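Local coordinates for protein putative tryptophan halogenase (Xanthomonas campestris pv. campestris, PDB 6Y1W) that probably acts as a flavin-dependent halogenase, using reduced FAD, oxygen and halide to halogenate an aromatic substrate, at residues H103-F108 with R144-G149; L244-A249 with L394-T399; G272-I277 with A300-H305; G286-S291 with L318-N323. All coordinates share one frame; numbering follows the deposited sequence.

Contact 1: residues H103-F108 with R144-G149; sequences HYIHSF and RAAQEG. With BUD ((2S,3S)-butane-2,3-diol), chain H.
The amide of Gln147 lies beside the tip of Ile105, its NE2 4.2 Å from Ile105 CD1, while the same amide serves the guanidinium of Arg144. That second flat group is bordered in its own plane by two acceptors: Gln147 OE1 takes a hydrogen bond from Arg144 NH1 at 2.9 Å, and Glu148 OE2 forms a salt bridge with the same NH1, 2.8 Å away, using its anti lone pair. With Arg144 NE also paired to Glu483, the guanidinium is well fixed, and the amide is fixed with it. No hydrogen bond crosses the interface, and the closest touch is carbon on carbon. Ile105 CD1 rests 3.7 Å from Gln147 CG, at a slant to that extended chain, and 4.2 Å from Ala146 CB. CG1 of Ile105 stands opposite the carbonyl carbon (chi1 -65°), and the extended chi2 carries CD1 out to the helix. The other side of the strand faces helix 442-451 and a bound butanediol. His106 CE1 comes within 3.7 Å of O1 of the diol, and Phe108 CE1 within 3.9 Å of its C1. Ser444 bonds both His106 NE2 and the diol, while His106 ND1 reaches Glu347, predicted to bind tryptophan. The side chain of Ala146 is about 8 Å from that of Lys89, the predicted catalytic residue. Strand 102-107 thus illustrates an edge strand, within this chain, of a mixed sheet, packed on both faces, by helix 141-148 and helix 442-451, beside the predicted substrate site of a halogenase.

Contact 2: residues L244-A249 with L394-T399; sequences LFADSA and LHYHAT
Apolar packing carries most of this buried contact, with Leu244 and Tyr396 meeting at about a right angle. One methyl does the work: Leu244 CD2 approaches the ring obliquely, 3.8 Å from Tyr396 CD2 and 4.2 Å from Tyr396 CE2. CG of Tyr396 lies across from its carbonyl carbon (chi1 -75°), which sends the ring off the helix toward the loop. Farther along the ring, Ala246 CB stands 4.4 Å from Tyr396 OH, a loose approach beside the phenol's polar end. Phe406 and Cys410 of helix 405-412 also press on this tyrosine. The contact joins the last turn of the long helix 371-397 to the loop that leads into strand 248-254, the strand next to the outermost, 316-319, in the mixed sheet, and that strand starts with a classic beta bulge in which Asp247 and Ser248 both face Tyr289. Hydrogen bonds are made around the interface and none across it. The hydroxyl of Tyr396 is bound to Glu344, so the polar end of a buried ring is satisfied. At the bulge, Ser248 OG gives a 2.8 Å bond to Asp247 OD1, meeting it from above the carboxylate plane, 49° out of it. On the helix, Ala398 N closes the last helical bond, to Leu394 O at 3.0 Å, before the chain leaves helical geometry. Next to Tyr396 in the helix, His395 is held at both ring nitrogens: ND1 bonds to Gln452, and NE2 bonds to Glu347, predicted to bind tryptophan.

Contact 3: residues G272-I277 with A300-H305; sequences GWMWRI and AQVLEH
Val302 is the first residue of the 300-305 helical segment to meet the strand, and it does so through one branch. CG1, placed opposite the backbone N (chi1 169°), lies 3.9 Å from Met274 CE and 4.0 Å from Met274 SD, and the two side chains meet at a slant. The methionine can bring both atoms to the valine because its chain turns at the last torsion (chi3 -79°), turning the terminal methyl across the helix direction, beside the valine. The carbonyl of Val302 is hydrogen-bonded to Asn306, and its side chain also lines a pocket occupied by a butanediol molecule. Leu303 follows with its backbone as much as its side chain: its CA is 4.2 Å from Met274 SD, while its CD1 reaches 4.3 Å from Met274 CG. Met274 thus lies against two successive helix residues, by van der Waals contact alone. The side chains of Trp273 and Trp275, on either side of Met274 in sequence, start away from the helix. In the fold, helix 296-306 follows strand 283-289 and packs over one face of the mixed sheet: it meets strand 272-278 through Met274, strand 283-289 where Ile287 touches Val302 and Leu303 next to Met274, and strand 248-254 through Ala300 and Leu303.

Contact 4: residues G286-S291 with L318-N323; sequences GIVYSS and LRFTPN
Val288 meets the rim of the Phe320 ring: its CG1 lies 4.1 Å from Phe320 CZ, near the ring plane, and the two side chains stand at about a right angle. CG1 is set opposite the valine's backbone N (chi1 168°), whereas Phe320 holds its CG between backbone N and carbonyl carbon (chi1 46°), the crowded position, which swings the ring back toward the sheet. Phe342 packs against the same ring, with planes at about 30°. Next comes Tyr289, whose ring turns to helix 296-306 and a bound butanediol, with Ile287 O at its edge in plane. Its backbone bonds to Asp247 and Ser248. Those partners explain the spacing: strand 248-254 runs between strands 283-289 and 316-319 in the antiparallel part of the mixed sheet, so the nearest CA atoms, Val288 and Leu318, are 9.2 Å apart and side chains span the middle strand. Ser290 bonds through OG to Phe245 O. Bent at chi2 and chi3, the Arg319 side chain brings its guanidinium up to Ser291, whose OG lies over one face, 4.1 Å from Arg319 NH1. The real polar partner of that hydroxyl is Asp247, to which Arg319 NH1 makes only a long, weak ion pair.

All four contacts reach one mixed sheet. Contacts 2 and 4 lie nearest together, centres about 10 Å apart: Ala249 O bonds to Leu318 N at 2.8 Å. Contacts 3 and 4 share neighbouring strands, with Trp273 O to Val288 N at 2.7 Å. Contact 2 meets contact 3 where Tyr396 OH packs 3.2 Å from Trp273 CD1, and both residues bond to Glu344. Contact 1 lies some 20 Å or more, centre to centre, from the others, yet its Tyr104 OH packs 3.1 Å from His395 CE1 of contact 2. Glu347, the predicted tryptophan-binding residue, receives histidines from contacts 1 and 2. Contacts 3 and 4 line a separate butanediol pocket.

Contact 1: residues H103-F108 with R144-G149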
loop_
_atom_site.group_PDB
_atom_site.type_symbol
_atom_site.label_atom_id
_atom_site.label_comp_id
_atom_site.label_asym_id
_atom_site.label_seq_id
_atom_site.Cartn_x
_atom_site.Cartn_y
_atom_site.Cartn_z
ATOM N N HIS A 103 19.560 -12.356 22.622
ATOM C CA HIS A 103 19.632 -12.430 21.165
ATOM C C HIS A 103 18.274 -12.783 20.583
ATOM O O HIS A 103 17.403 -13.311 21.264
ATOM C CB HIS A 103 20.660 -13.492 20.744
ATOM C CG HIS A 103 21.931 -13.409 21.513
ATOM N ND1 HIS A 103 22.616 -12.222 21.682
ATOM C CD2 HIS A 103 22.608 -14.343 22.220
ATOM C CE1 HIS A 103 23.703 -12.444 22.402
ATOM N NE2 HIS A 103 23.713 -13.720 22.752
ATOM N N TYR A 104 18.095 -12.488 19.299
ATOM C CA TYR A 104 16.898 -12.933 18.586
ATOM C C TYR A 104 17.225 -12.918 17.100
ATOM O O TYR A 104 18.293 -12.455 16.693
ATOM C CB TYR A 104 15.664 -12.025 18.887
ATOM C CG TYR A 104 15.767 -10.644 18.226
ATOM C CD1 TYR A 104 16.542 -9.614 18.784
ATOM C CD2 TYR A 104 15.123 -10.388 17.028
ATOM C CE1 TYR A 104 16.664 -8.389 18.172
ATOM C CE2 TYR A 104 15.251 -9.174 16.403
ATOM C CZ TYR A 104 16.012 -8.170 16.968
ATOM O OH TYR A 104 16.147 -6.936 16.336
ATOM N N ILE A 105 16.288 -13.423 16.295
ATOM C CA ILE A 105 16.433 -13.431 14.832
ATOM C C ILE A 105 15.302 -12.623 14.209
ATOM O O ILE A 105 14.124 -12.786 14.576
ATOM C CB ILE A 105 16.431 -14.874 14.273
ATOM C CG1 ILE A 105 17.673 -15.619 14.775
ATOM C CG2 ILE A 105 16.406 -14.889 12.726
ATOM C CD1 ILE A 105 17.527 -17.150 14.572
ATOM N N HIS A 106 15.670 -11.777 13.234
ATOM C CA HIS A 106 14.728 -11.082 12.370
ATOM C C HIS A 106 14.772 -11.818 11.041
ATOM O O HIS A 106 15.721 -11.648 10.270
ATOM C CB HIS A 106 15.132 -9.624 12.193
ATOM C CG HIS A 106 14.262 -8.874 11.236
ATOM N ND1 HIS A 106 14.628 -7.654 10.708
ATOM C CD2 HIS A 106 13.067 -9.191 10.685
ATOM C CE1 HIS A 106 13.680 -7.241 9.881
ATOM N NE2 HIS A 106 12.732 -8.159 9.837
ATOM N N SER A 107 13.733 -12.595 10.757
ATOM C CA SER A 107 13.739 -13.430 9.558
ATOM C C SER A 107 12.800 -12.849 8.522
ATOM O O SER A 107 11.977 -11.977 8.808
ATOM C CB SER A 107 13.322 -14.874 9.886
ATOM O OG SER A 107 11.928 -14.953 10.160
ATOM N N PHE A 108 12.916 -13.368 7.300
ATOM C CA PHE A 108 11.876 -13.166 6.306
ATOM C C PHE A 108 10.671 -14.027 6.652
ATOM O O PHE A 108 10.634 -14.714 7.680
ATOM C CB PHE A 108 12.413 -13.488 4.908
ATOM C CG PHE A 108 13.669 -12.730 4.554
ATOM C CD1 PHE A 108 13.767 -11.364 4.815
ATOM C CD2 PHE A 108 14.749 -13.390 3.973
ATOM C CE1 PHE A 108 14.935 -10.664 4.486
ATOM C CE2 PHE A 108 15.921 -12.701 3.663
ATOM C CZ PHE A 108 16.013 -11.353 3.898
ATOM N N ARG A 144 13.417 -20.775 11.709
ATOM C CA ARG A 144 13.956 -22.082 12.053
ATOM C C ARG A 144 15.025 -22.521 11.046
ATOM O O ARG A 144 15.998 -23.186 11.423
ATOM C CB ARG A 144 12.831 -23.105 12.124
ATOM C CG ARG A 144 11.916 -22.906 13.345
ATOM C CD ARG A 144 12.613 -23.300 14.642
ATOM N NE ARG A 144 12.860 -24.756 14.598
ATOM C CZ ARG A 144 14.022 -25.356 14.854
ATOM N NH1 ARG A 144 15.095 -24.661 15.208
ATOM N NH2 ARG A 144 14.110 -26.697 14.769
ATOM N N ALA A 145 14.874 -22.142 9.769
ATOM C CA ALA A 145 15.911 -22.473 8.794
ATOM C C ALA A 145 17.206 -21.718 9.082
ATOM O O ALA A 145 18.310 -22.205 8.778
ATOM C CB ALA A 145 15.412 -22.169 7.380
ATOM N N ALA A 146 17.094 -20.525 9.661
ATOM C CA ALA A 146 18.292 -19.823 10.108
ATOM C C ALA A 146 18.950 -20.575 11.248
ATOM O O ALA A 146 20.169 -20.729 11.267
ATOM C CB ALA A 146 17.942 -18.385 10.542
ATOM N N GLN A 147 18.151 -21.063 12.198
ATOM C CA GLN A 147 18.729 -21.754 13.342
ATOM C C GLN A 147 19.410 -23.045 12.938
ATOM O O GLN A 147 20.420 -23.414 13.550
ATOM C CB GLN A 147 17.654 -22.061 14.376
ATOM C CG GLN A 147 17.174 -20.760 14.997
ATOM C CD GLN A 147 16.112 -21.000 16.069
ATOM O OE1 GLN A 147 15.252 -21.863 15.938
ATOM N NE2 GLN A 147 16.159 -20.188 17.129
ATOM N N GLU A 148 18.842 -23.771 11.982
ATOM C CA GLU A 148 19.338 -25.107 11.658
ATOM C C GLU A 148 20.231 -25.135 10.431
ATOM O O GLU A 148 20.734 -26.213 10.086
ATOM C CB GLU A 148 18.170 -26.078 11.433
ATOM C CG GLU A 148 17.206 -26.200 12.623
ATOM C CD GLU A 148 17.881 -26.663 13.881
ATOM O OE1 GLU A 148 18.921 -27.371 13.776
ATOM O OE2 GLU A 148 17.380 -26.326 14.989
ATOM N N GLY A 149 20.396 -24.012 9.732
ATOM C CA GLY A 149 21.313 -23.980 8.593
ATOM C C GLY A 149 20.846 -24.764 7.384
ATOM O O GLY A 149 21.665 -25.415 6.703
HETATM C C1 BUD H . 13.090 -7.284 3.840
HETATM O O1 BUD H . 12.976 -7.168 6.209
HETATM C C2 BUD H . 12.282 -6.792 5.042
HETATM O O2 BUD H . 10.052 -6.949 6.067
HETATM C C3 BUD H . 10.889 -7.432 5.028
HETATM C C4 BUD H . 10.227 -7.139 3.676
#

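Contact 2: residues L244-A249 with L394-T399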
loop_
_atom_site.group_PDB
_atom_site.type_symbol
_atom_site.label_atom_id
_atom_site.label_comp_id
_atom_site.label_asym_id
_atom_site.label_seq_id
_atom_site.Cartn_x
_atom_site.Cartn_y
_atom_site.Cartn_z
ATOM N N LEU A 244 21.200 8.673 14.470
ATOM C CA LEU A 244 21.993 7.522 14.042
ATOM C C LEU A 244 23.449 7.940 14.136
ATOM O O LEU A 244 23.886 8.815 13.388
ATOM C CB LEU A 244 21.611 7.100 12.611
ATOM C CG LEU A 244 20.192 6.508 12.521
ATOM C CD1 LEU A 244 19.840 6.340 11.020
ATOM C CD2 LEU A 244 20.145 5.175 13.300
ATOM N N PHE A 245 24.198 7.314 15.055
ATOM C CA PHE A 245 25.517 7.824 15.422
ATOM C C PHE A 245 26.683 7.186 14.668
ATOM O O PHE A 245 27.801 7.718 14.714
ATOM C CB PHE A 245 25.769 7.630 16.940
ATOM C CG PHE A 245 24.647 8.142 17.815
ATOM C CD1 PHE A 245 23.795 9.159 17.394
ATOM C CD2 PHE A 245 24.440 7.576 19.069
ATOM C CE1 PHE A 245 22.745 9.610 18.232
ATOM C CE2 PHE A 245 23.412 8.022 19.893
ATOM C CZ PHE A 245 22.574 9.029 19.479
ATOM N N ALA A 246 26.484 6.038 14.017
ATOM C CA ALA A 246 27.597 5.411 13.296
ATOM C C ALA A 246 28.047 6.246 12.103
ATOM O O ALA A 246 27.235 6.857 11.411
ATOM C CB ALA A 246 27.157 4.024 12.824
ATOM N N ASP A 247 29.359 6.273 11.880
ATOM C CA ASP A 247 29.910 7.052 10.774
ATOM C C ASP A 247 31.188 6.423 10.241
ATOM O O ASP A 247 31.807 7.007 9.336
ATOM C CB ASP A 247 30.182 8.494 11.220
ATOM C CG ASP A 247 31.234 8.585 12.330
ATOM O OD1 ASP A 247 31.843 7.573 12.723
ATOM O OD2 ASP A 247 31.446 9.701 12.854
ATOM N N SER A 248 31.548 5.219 10.698
ATOM C CA SER A 248 32.821 4.613 10.352
ATOM C C SER A 248 32.642 3.098 10.243
ATOM O O SER A 248 31.787 2.518 10.912
ATOM C CB SER A 248 33.868 4.898 11.430
ATOM O OG SER A 248 34.043 6.303 11.637
ATOM N N ALA A 249 33.491 2.467 9.434
ATOM C CA ALA A 249 33.523 1.014 9.457
ATOM C C ALA A 249 34.935 0.531 9.148
ATOM O O ALA A 249 35.736 1.225 8.505
ATOM C CB ALA A 249 32.553 0.398 8.450
ATOM N N LEU A 394 14.908 2.299 15.131
ATOM C CA LEU A 394 14.314 1.367 16.077
ATOM C C LEU A 394 15.345 0.415 16.681
ATOM O O LEU A 394 15.313 0.136 17.888
ATOM C CB LEU A 394 13.218 0.589 15.355
ATOM C CG LEU A 394 12.666 -0.602 16.098
ATOM C CD1 LEU A 394 11.948 -0.208 17.414
ATOM C CD2 LEU A 394 11.707 -1.350 15.195
ATOM N N HIS A 395 16.290 -0.069 15.867
ATOM C CA HIS A 395 17.272 -1.027 16.384
ATOM C C HIS A 395 18.122 -0.436 17.508
ATOM O O HIS A 395 18.508 -1.164 18.429
ATOM C CB HIS A 395 18.167 -1.506 15.241
ATOM C CG HIS A 395 17.610 -2.683 14.497
ATOM N ND1 HIS A 395 17.365 -3.895 15.122
ATOM C CD2 HIS A 395 17.249 -2.839 13.196
ATOM C CE1 HIS A 395 16.886 -4.755 14.230
ATOM N NE2 HIS A 395 16.816 -4.146 13.054
ATOM N N TYR A 396 18.439 0.857 17.434
ATOM C CA TYR A 396 19.269 1.500 18.446
ATOM C C TYR A 396 18.447 1.982 19.631
ATOM O O TYR A 396 18.955 1.976 20.763
ATOM C CB TYR A 396 20.026 2.690 17.842
ATOM C CG TYR A 396 21.175 2.252 16.973
ATOM C CD1 TYR A 396 22.366 1.842 17.541
ATOM C CD2 TYR A 396 21.076 2.259 15.573
ATOM C CE1 TYR A 396 23.453 1.451 16.767
ATOM C CE2 TYR A 396 22.169 1.846 14.794
ATOM C CZ TYR A 396 23.346 1.461 15.406
ATOM O OH TYR A 396 24.447 1.073 14.687
ATOM N N HIS A 397 17.202 2.412 19.398
ATOM C CA HIS A 397 16.408 3.044 20.456
ATOM C C HIS A 397 15.710 2.035 21.344
ATOM O O HIS A 397 15.545 2.289 22.547
ATOM C CB HIS A 397 15.356 3.982 19.841
ATOM C CG HIS A 397 14.680 4.887 20.840
ATOM N ND1 HIS A 397 15.388 5.786 21.611
ATOM C CD2 HIS A 397 13.368 5.066 21.147
ATOM C CE1 HIS A 397 14.534 6.487 22.353
ATOM N NE2 HIS A 397 13.306 6.072 22.096
ATOM N N ALA A 398 15.268 0.910 20.780
ATOM C CA ALA A 398 14.584 -0.128 21.557
ATOM C C ALA A 398 15.645 -1.032 22.178
ATOM O O ALA A 398 16.105 -1.998 21.570
ATOM C CB ALA A 398 13.613 -0.902 20.678
ATOM N N THR A 399 16.087 -0.706 23.400
ATOM C CA THR A 399 17.138 -1.516 24.009
ATOM C C THR A 399 17.016 -1.397 25.515
ATOM O O THR A 399 16.602 -0.346 26.023
ATOM C CB THR A 399 18.565 -1.113 23.573
ATOM O OG1 THR A 399 19.493 -1.986 24.225
ATOM C CG2 THR A 399 18.888 0.356 23.945
#

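Contact 3: residues G272-I277 with A300-H305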
loop_
_atom_site.group_PDB
_atom_site.type_symbol
_atom_site.label_atom_id
_atom_site.label_comp_id
_atom_site.label_asym_id
_atom_site.label_seq_id
_atom_site.Cartn_x
_atom_site.Cartn_y
_atom_site.Cartn_z
ATOM N N GLY A 272 28.851 0.205 18.701
ATOM C CA GLY A 272 28.645 -0.149 17.305
ATOM C C GLY A 272 28.260 -1.610 17.219
ATOM O O GLY A 272 27.815 -2.200 18.200
ATOM N N TRP A 273 28.448 -2.179 16.026
ATOM C CA TRP A 273 28.041 -3.552 15.817
ATOM C C TRP A 273 28.860 -4.147 14.684
ATOM O O TRP A 273 29.469 -3.426 13.895
ATOM C CB TRP A 273 26.535 -3.638 15.524
ATOM C CG TRP A 273 26.119 -3.009 14.218
ATOM C CD1 TRP A 273 25.835 -1.704 14.012
ATOM C CD2 TRP A 273 25.925 -3.672 12.964
ATOM N NE1 TRP A 273 25.519 -1.477 12.678
ATOM C CE2 TRP A 273 25.550 -2.685 12.025
ATOM C CE3 TRP A 273 26.041 -5.003 12.538
ATOM C CZ2 TRP A 273 25.288 -2.990 10.682
ATOM C CZ3 TRP A 273 25.778 -5.305 11.218
ATOM C CH2 TRP A 273 25.404 -4.310 10.301
ATOM N N MET A 274 28.853 -5.491 14.600
ATOM C CA MET A 274 29.691 -6.185 13.623
ATOM C C MET A 274 28.822 -7.032 12.712
ATOM O O MET A 274 27.911 -7.711 13.180
ATOM C CB MET A 274 30.699 -7.097 14.332
ATOM C CG MET A 274 31.870 -6.333 14.980
ATOM S SD MET A 274 32.656 -7.461 16.181
ATOM C CE MET A 274 31.595 -7.411 17.637
ATOM N N TRP A 275 29.127 -7.033 11.407
ATOM C CA TRP A 275 28.477 -7.985 10.519
ATOM C C TRP A 275 29.364 -9.194 10.241
ATOM O O TRP A 275 30.603 -9.111 10.250
ATOM C CB TRP A 275 28.101 -7.358 9.163
ATOM C CG TRP A 275 29.213 -7.067 8.162
ATOM C CD1 TRP A 275 29.810 -7.962 7.274
ATOM C CD2 TRP A 275 29.773 -5.785 7.868
ATOM N NE1 TRP A 275 30.727 -7.292 6.476
ATOM C CE2 TRP A 275 30.738 -5.964 6.843
ATOM C CE3 TRP A 275 29.581 -4.499 8.400
ATOM C CZ2 TRP A 275 31.461 -4.903 6.303
ATOM C CZ3 TRP A 275 30.320 -3.452 7.879
ATOM C CH2 TRP A 275 31.269 -3.660 6.856
ATOM N N ARG A 276 28.708 -10.312 9.945
ATOM C CA ARG A 276 29.379 -11.524 9.461
ATOM C C ARG A 276 28.493 -12.114 8.384
ATOM O O ARG A 276 27.310 -12.360 8.632
ATOM C CB ARG A 276 29.597 -12.512 10.618
ATOM C CG ARG A 276 30.565 -13.625 10.212
ATOM C CD ARG A 276 31.078 -14.436 11.416
ATOM N NE ARG A 276 32.050 -15.453 10.959
ATOM C CZ ARG A 276 31.718 -16.671 10.536
ATOM N NH1 ARG A 276 30.450 -17.048 10.519
ATOM N NH2 ARG A 276 32.668 -17.540 10.139
ATOM N N ILE A 277 29.030 -12.263 7.159
ATOM C CA ILE A 277 28.241 -12.602 5.984
ATOM C C ILE A 277 28.900 -13.773 5.261
ATOM O O ILE A 277 30.047 -13.654 4.828
ATOM C CB ILE A 277 28.147 -11.383 5.047
ATOM C CG1 ILE A 277 27.217 -10.319 5.660
ATOM C CG2 ILE A 277 27.706 -11.777 3.621
ATOM C CD1 ILE A 277 27.369 -8.973 4.910
ATOM N N ALA A 300 39.175 -1.725 15.727
ATOM C CA ALA A 300 39.962 -2.795 15.118
ATOM C C ALA A 300 40.200 -3.937 16.094
ATOM O O ALA A 300 40.077 -5.117 15.722
ATOM C CB ALA A 300 41.279 -2.217 14.582
ATOM N N GLN A 301 40.498 -3.616 17.357
ATOM C CA GLN A 301 40.691 -4.652 18.372
ATOM C C GLN A 301 39.431 -5.482 18.574
ATOM O O GLN A 301 39.486 -6.714 18.707
ATOM C CB GLN A 301 41.091 -4.025 19.706
ATOM C CG GLN A 301 42.484 -3.492 19.796
ATOM C CD GLN A 301 42.694 -2.732 21.110
ATOM O OE1 GLN A 301 43.065 -1.557 21.110
ATOM N NE2 GLN A 301 42.440 -3.402 22.234
ATOM N N VAL A 302 38.283 -4.818 18.675
ATOM C CA VAL A 302 37.035 -5.557 18.856
ATOM C C VAL A 302 36.783 -6.474 17.663
ATOM O O VAL A 302 36.407 -7.630 17.822
ATOM C CB VAL A 302 35.863 -4.584 19.060
ATOM C CG1 VAL A 302 34.537 -5.317 18.981
ATOM C CG2 VAL A 302 35.997 -3.871 20.386
ATOM N N LEU A 303 36.949 -5.952 16.456
ATOM C CA LEU A 303 36.731 -6.775 15.273
ATOM C C LEU A 303 37.657 -7.985 15.289
ATOM O O LEU A 303 37.212 -9.124 15.112
ATOM C CB LEU A 303 36.942 -5.944 14.022
ATOM C CG LEU A 303 36.814 -6.713 12.721
ATOM C CD1 LEU A 303 35.379 -7.237 12.634
ATOM C CD2 LEU A 303 37.107 -5.721 11.635
ATOM N N GLU A 304 38.954 -7.751 15.506
ATOM C CA GLU A 304 39.912 -8.859 15.546
ATOM C C GLU A 304 39.500 -9.911 16.564
ATOM O O GLU A 304 39.549 -11.120 16.285
ATOM C CB GLU A 304 41.310 -8.322 15.885
ATOM C CG GLU A 304 42.311 -9.435 16.158
ATOM C CD GLU A 304 42.675 -10.177 14.899
ATOM O OE1 GLU A 304 42.514 -9.582 13.810
ATOM O OE2 GLU A 304 43.126 -11.343 15.000
ATOM N N HIS A 305 39.045 -9.469 17.745
ATOM C CA HIS A 305 38.667 -10.399 18.798
ATOM C C HIS A 305 37.517 -11.302 18.372
ATOM O O HIS A 305 37.451 -12.458 18.790
ATOM C CB HIS A 305 38.313 -9.627 20.067
ATOM C CG HIS A 305 37.769 -10.477 21.177
ATOM N ND1 HIS A 305 38.570 -11.276 21.973
ATOM C CD2 HIS A 305 36.506 -10.623 21.647
ATOM C CE1 HIS A 305 37.818 -11.891 22.869
ATOM N NE2 HIS A 305 36.561 -11.514 22.692
#

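Contact 4: residues G286-S291 with L318-N323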
loop_
_atom_site.group_PDB
_atom_site.type_symbol
_atom_site.label_atom_id
_atom_site.label_comp_id
_atom_site.label_asym_id
_atom_site.label_seq_id
_atom_site.Cartn_x
_atom_site.Cartn_y
_atom_site.Cartn_z
ATOM N N GLY A 286 32.792 -7.042 9.258
ATOM C CA GLY A 286 33.078 -5.615 9.419
ATOM C C GLY A 286 32.561 -5.140 10.755
ATOM O O GLY A 286 31.744 -5.807 11.385
ATOM N N ILE A 287 33.077 -3.988 11.210
ATOM C CA ILE A 287 32.552 -3.361 12.417
ATOM C C ILE A 287 32.101 -1.971 12.002
ATOM O O ILE A 287 32.801 -1.270 11.258
ATOM C CB ILE A 287 33.566 -3.343 13.589
ATOM C CG1 ILE A 287 32.906 -2.713 14.824
ATOM C CG2 ILE A 287 34.894 -2.600 13.252
ATOM C CD1 ILE A 287 33.615 -3.113 16.137
ATOM N N VAL A 288 30.893 -1.623 12.417
ATOM C CA VAL A 288 30.273 -0.339 12.142
ATOM C C VAL A 288 30.277 0.405 13.460
ATOM O O VAL A 288 29.786 -0.132 14.445
ATOM C CB VAL A 288 28.832 -0.559 11.663
ATOM C CG1 VAL A 288 28.052 0.771 11.636
ATOM C CG2 VAL A 288 28.818 -1.260 10.277
ATOM N N TYR A 289 30.816 1.620 13.494
ATOM C CA TYR A 289 30.929 2.279 14.794
ATOM C C TYR A 289 30.858 3.792 14.646
ATOM O O TYR A 289 30.828 4.336 13.547
ATOM C CB TYR A 289 32.243 1.873 15.502
ATOM C CG TYR A 289 33.496 2.328 14.789
ATOM C CD1 TYR A 289 34.051 1.586 13.726
ATOM C CD2 TYR A 289 34.181 3.463 15.208
ATOM C CE1 TYR A 289 35.214 1.994 13.069
ATOM C CE2 TYR A 289 35.342 3.879 14.566
ATOM C CZ TYR A 289 35.859 3.158 13.514
ATOM O OH TYR A 289 36.994 3.639 12.935
ATOM N N SER A 290 30.810 4.472 15.798
ATOM C CA SER A 290 30.714 5.928 15.844
ATOM C C SER A 290 32.030 6.515 16.326
ATOM O O SER A 290 32.446 6.249 17.465
ATOM C CB SER A 290 29.595 6.387 16.774
ATOM O OG SER A 290 29.618 7.815 16.843
ATOM N N SER A 291 32.620 7.367 15.488
ATOM C CA SER A 291 33.868 8.049 15.810
ATOM C C SER A 291 33.708 8.991 16.992
ATOM O O SER A 291 34.709 9.386 17.597
ATOM C CB SER A 291 34.390 8.825 14.591
ATOM O OG SER A 291 33.637 10.012 14.294
ATOM N N LEU A 318 36.391 2.714 6.213
ATOM C CA LEU A 318 35.337 3.360 5.446
ATOM C C LEU A 318 34.709 4.442 6.312
ATOM O O LEU A 318 34.671 4.308 7.543
ATOM C CB LEU A 318 34.252 2.359 5.050
ATOM C CG LEU A 318 34.749 0.941 4.726
ATOM C CD1 LEU A 318 33.604 -0.074 4.592
ATOM C CD2 LEU A 318 35.583 0.989 3.462
ATOM N N ARG A 319 34.236 5.512 5.668
ATOM C CA ARG A 319 33.491 6.574 6.335
ATOM C C ARG A 319 32.146 6.770 5.643
ATOM O O ARG A 319 32.002 6.543 4.438
ATOM C CB ARG A 319 34.240 7.933 6.342
ATOM C CG ARG A 319 35.420 7.994 7.325
ATOM C CD ARG A 319 34.954 7.740 8.761
ATOM N NE ARG A 319 34.142 8.840 9.297
ATOM C CZ ARG A 319 34.651 9.919 9.898
ATOM N NH1 ARG A 319 33.849 10.886 10.343
ATOM N NH2 ARG A 319 35.969 10.045 10.030
ATOM N N PHE A 320 31.157 7.222 6.406
ATOM C CA PHE A 320 29.834 7.449 5.829
ATOM C C PHE A 320 29.041 8.273 6.831
ATOM O O PHE A 320 29.491 8.504 7.955
ATOM C CB PHE A 320 29.120 6.133 5.525
ATOM C CG PHE A 320 29.206 5.139 6.639
ATOM C CD1 PHE A 320 28.444 5.298 7.773
ATOM C CD2 PHE A 320 30.068 4.044 6.545
ATOM C CE1 PHE A 320 28.516 4.349 8.805
ATOM C CE2 PHE A 320 30.165 3.132 7.554
ATOM C CZ PHE A 320 29.389 3.294 8.699
ATOM N N THR A 321 27.852 8.711 6.425
ATOM C CA THR A 321 26.975 9.428 7.350
ATOM C C THR A 321 25.536 9.181 6.919
ATOM O O THR A 321 25.262 9.149 5.709
ATOM C CB THR A 321 27.293 10.946 7.417
ATOM O OG1 THR A 321 26.579 11.567 8.498
ATOM C CG2 THR A 321 26.989 11.646 6.100
ATOM N N PRO A 322 24.626 8.970 7.877
ATOM C CA PRO A 322 23.223 8.654 7.566
ATOM C C PRO A 322 22.513 9.893 7.059
ATOM O O PRO A 322 22.561 10.942 7.702
ATOM C CB PRO A 322 22.644 8.213 8.920
ATOM C CG PRO A 322 23.542 9.005 9.931
ATOM C CD PRO A 322 24.898 8.988 9.329
ATOM N N ASN A 323 21.905 9.780 5.881
ATOM C CA ASN A 323 21.351 10.953 5.211
ATOM C C ASN A 323 20.443 10.569 4.049
ATOM O O ASN A 323 20.483 9.448 3.520
ATOM C CB ASN A 323 22.469 11.844 4.686
ATOM C CG ASN A 323 23.029 11.327 3.367
ATOM O OD1 ASN A 323 22.524 11.656 2.288
ATOM N ND2 ASN A 323 24.023 10.452 3.457
#